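Local coordinates for flagellar hook-associated protein (Burkholderia pseudomallei, PDB 4UT1), which probably serves as a structural part of the bacterial flagellum, at the junction between hook and filament, at residues A354-S359 against F422-T427. Residues are numbered along the deposited sequence; the frame is centred on the assembly and turned at random.
Sequences ATLSVS and FTVLPT. With EDO (1,2-ethanediol), chain T.
The backbone oxygen of A354 sits at the rim of the F422 ring, in the ring plane, 3.4 Å from F422 CE2 and almost as near CZ. Two ring C-H groups thus face one carbonyl oxygen, a weakly polar approach in which the slightly positive ring edge probably suits the partly negative oxygen. The A354 methyl also comes within 4.3 Å of F422 CZ. L356 takes a face of the same ring: its CB lies 4.2 Å from the centroid, 24° off the ring normal, a CH-pi contact displaced toward the CG-CD2 side. The ring gets there because CG of F422 turns anti to its own carbonyl carbon (chi1 -59°), while L356 reaches past it and sets CD2 against F422 CB at 3.5 Å. That methyl also meets V424 CG2 at 3.7 Å, the two side chains crossing at about a right angle. Further along, V358 and V424 come tip to tip, with V358 CG2 3.8 Å from V424 CG1. No hydrogen bond joins the two segments; they belong to different antiparallel sheets laid face to face as a beta sandwich in the D2-like domain. Strand 356-359 runs over strand 422-425 in nearly the same direction, at 23°, their axes approaching to 8.7 Å. Each keeps its backbone bonds within its own sheet: S357 pairs with S411, and F422 with L373. V344, on the strand beside 421-425, touches both L356 and V358 and so widens the apolar layer. On the other side of 356-359 the alternate residues S357 and S359 face a 1,2-ethanediol, probably from the crystallisation liquor, whose O2 makes a weak hydrogen bond of 3.4 Å with S359 OG.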
loop_
_atom_site.group_PDB
_atom_site.type_symbol
_atom_site.label_atom_id
_atom_site.label_comp_id
_atom_site.label_asym_id
_atom_site.label_seq_id
_atom_site.Cartn_x
_atom_site.Cartn_y
_atom_site.Cartn_z
ATOM N N ALA A 354 -11.496 5.714 22.235
ATOM C CA ALA A 354 -11.222 6.569 21.086
ATOM C C ALA A 354 -11.352 5.782 19.780
ATOM O O ALA A 354 -11.194 4.562 19.767
ATOM C CB ALA A 354 -9.842 7.191 21.198
ATOM N N THR A 355 -11.660 6.507 18.705
ATOM C CA THR A 355 -11.745 5.966 17.355
ATOM C C THR A 355 -10.730 6.672 16.459
ATOM O O THR A 355 -10.457 7.860 16.623
ATOM C CB THR A 355 -13.155 6.139 16.746
ATOM O OG1 THR A 355 -13.509 7.526 16.748
ATOM C CG2 THR A 355 -14.184 5.369 17.539
ATOM N N LEU A 356 -10.170 5.937 15.509
ATOM C CA LEU A 356 -9.152 6.499 14.637
ATOM C C LEU A 356 -9.580 6.431 13.179
ATOM O O LEU A 356 -10.131 5.433 12.734
ATOM C CB LEU A 356 -7.829 5.761 14.826
ATOM C CG LEU A 356 -6.667 6.128 13.909
ATOM C CD1 LEU A 356 -6.143 7.558 14.191
ATOM C CD2 LEU A 356 -5.556 5.110 14.081
ATOM N N SER A 357 -9.333 7.511 12.451
ATOM C CA SER A 357 -9.518 7.518 11.009
ATOM C C SER A 357 -8.206 7.977 10.388
ATOM O O SER A 357 -7.459 8.743 11.006
ATOM C CB SER A 357 -10.682 8.421 10.601
ATOM O OG SER A 357 -10.458 9.760 11.000
ATOM N N VAL A 358 -7.913 7.495 9.183
ATOM C CA VAL A 358 -6.615 7.730 8.561
ATOM C C VAL A 358 -6.791 8.120 7.096
ATOM O O VAL A 358 -7.658 7.585 6.419
ATOM C CB VAL A 358 -5.712 6.473 8.658
ATOM C CG1 VAL A 358 -4.352 6.728 8.049
ATOM C CG2 VAL A 358 -5.566 6.021 10.120
ATOM N N SER A 359 -5.984 9.060 6.620
ATOM C CA SER A 359 -5.943 9.356 5.190
ATOM C C SER A 359 -4.505 9.558 4.742
ATOM O O SER A 359 -3.585 9.570 5.565
ATOM C CB SER A 359 -6.792 10.584 4.861
ATOM O OG SER A 359 -6.289 11.737 5.505
ATOM N N PHE A 422 -4.073 0.948 17.676
ATOM C CA PHE A 422 -4.931 0.840 16.492
ATOM C C PHE A 422 -4.169 0.250 15.311
ATOM O O PHE A 422 -3.080 0.708 14.962
ATOM C CB PHE A 422 -5.509 2.209 16.103
ATOM C CG PHE A 422 -6.326 2.845 17.190
ATOM C CD1 PHE A 422 -5.709 3.546 18.219
ATOM C CD2 PHE A 422 -7.703 2.727 17.196
ATOM C CE1 PHE A 422 -6.456 4.118 19.229
ATOM C CE2 PHE A 422 -8.454 3.297 18.201
ATOM C CZ PHE A 422 -7.828 3.993 19.219
ATOM N N THR A 423 -4.738 -0.776 14.687
ATOM C CA THR A 423 -4.126 -1.305 13.483
ATOM C C THR A 423 -4.509 -0.428 12.315
ATOM O O THR A 423 -5.672 -0.096 12.126
ATOM C CB THR A 423 -4.550 -2.744 13.204
ATOM O OG1 THR A 423 -4.238 -3.530 14.344
ATOM C CG2 THR A 423 -3.799 -3.291 11.982
ATOM N N VAL A 424 -3.510 -0.035 11.543
ATOM C CA VAL A 424 -3.747 0.853 10.423
ATOM C C VAL A 424 -3.269 0.179 9.161
ATOM O O VAL A 424 -2.070 -0.093 9.015
ATOM C CB VAL A 424 -3.036 2.190 10.598
ATOM C CG1 VAL A 424 -3.253 3.065 9.359
ATOM C CG2 VAL A 424 -3.551 2.883 11.857
ATOM N N LEU A 425 -4.217 -0.104 8.267
ATOM C CA LEU A 425 -3.943 -0.796 7.013
ATOM C C LEU A 425 -4.340 0.124 5.872
ATOM O O LEU A 425 -5.462 0.045 5.362
ATOM C CB LEU A 425 -4.719 -2.120 6.929
ATOM C CG LEU A 425 -4.655 -3.096 8.114
ATOM C CD1 LEU A 425 -5.516 -4.331 7.836
ATOM C CD2 LEU A 425 -3.216 -3.533 8.380
ATOM N N PRO A 426 -3.437 1.035 5.485
ATOM C CA PRO A 426 -3.812 2.078 4.530
ATOM C C PRO A 426 -4.085 1.560 3.123
ATOM O O PRO A 426 -4.876 2.202 2.428
ATOM C CB PRO A 426 -2.595 3.004 4.529
ATOM C CG PRO A 426 -1.884 2.705 5.855
ATOM C CD PRO A 426 -2.077 1.232 6.011
ATOM N N THR A 427 -3.474 0.445 2.717
ATOM C CA THR A 427 -3.564 0.014 1.315
ATOM C C THR A 427 -3.992 -1.433 1.072
ATOM O O THR A 427 -4.259 -1.797 -0.070
ATOM C CB THR A 427 -2.223 0.195 0.585
ATOM O OG1 THR A 427 -1.212 -0.587 1.237
ATOM C CG2 THR A 427 -1.806 1.669 0.564
HETATM C C1 EDO T . -9.180 11.461 8.822
HETATM O O1 EDO T . -9.175 10.918 7.502
HETATM C C2 EDO T . -8.086 12.518 8.902
HETATM O O2 EDO T . -6.814 11.865 8.899
#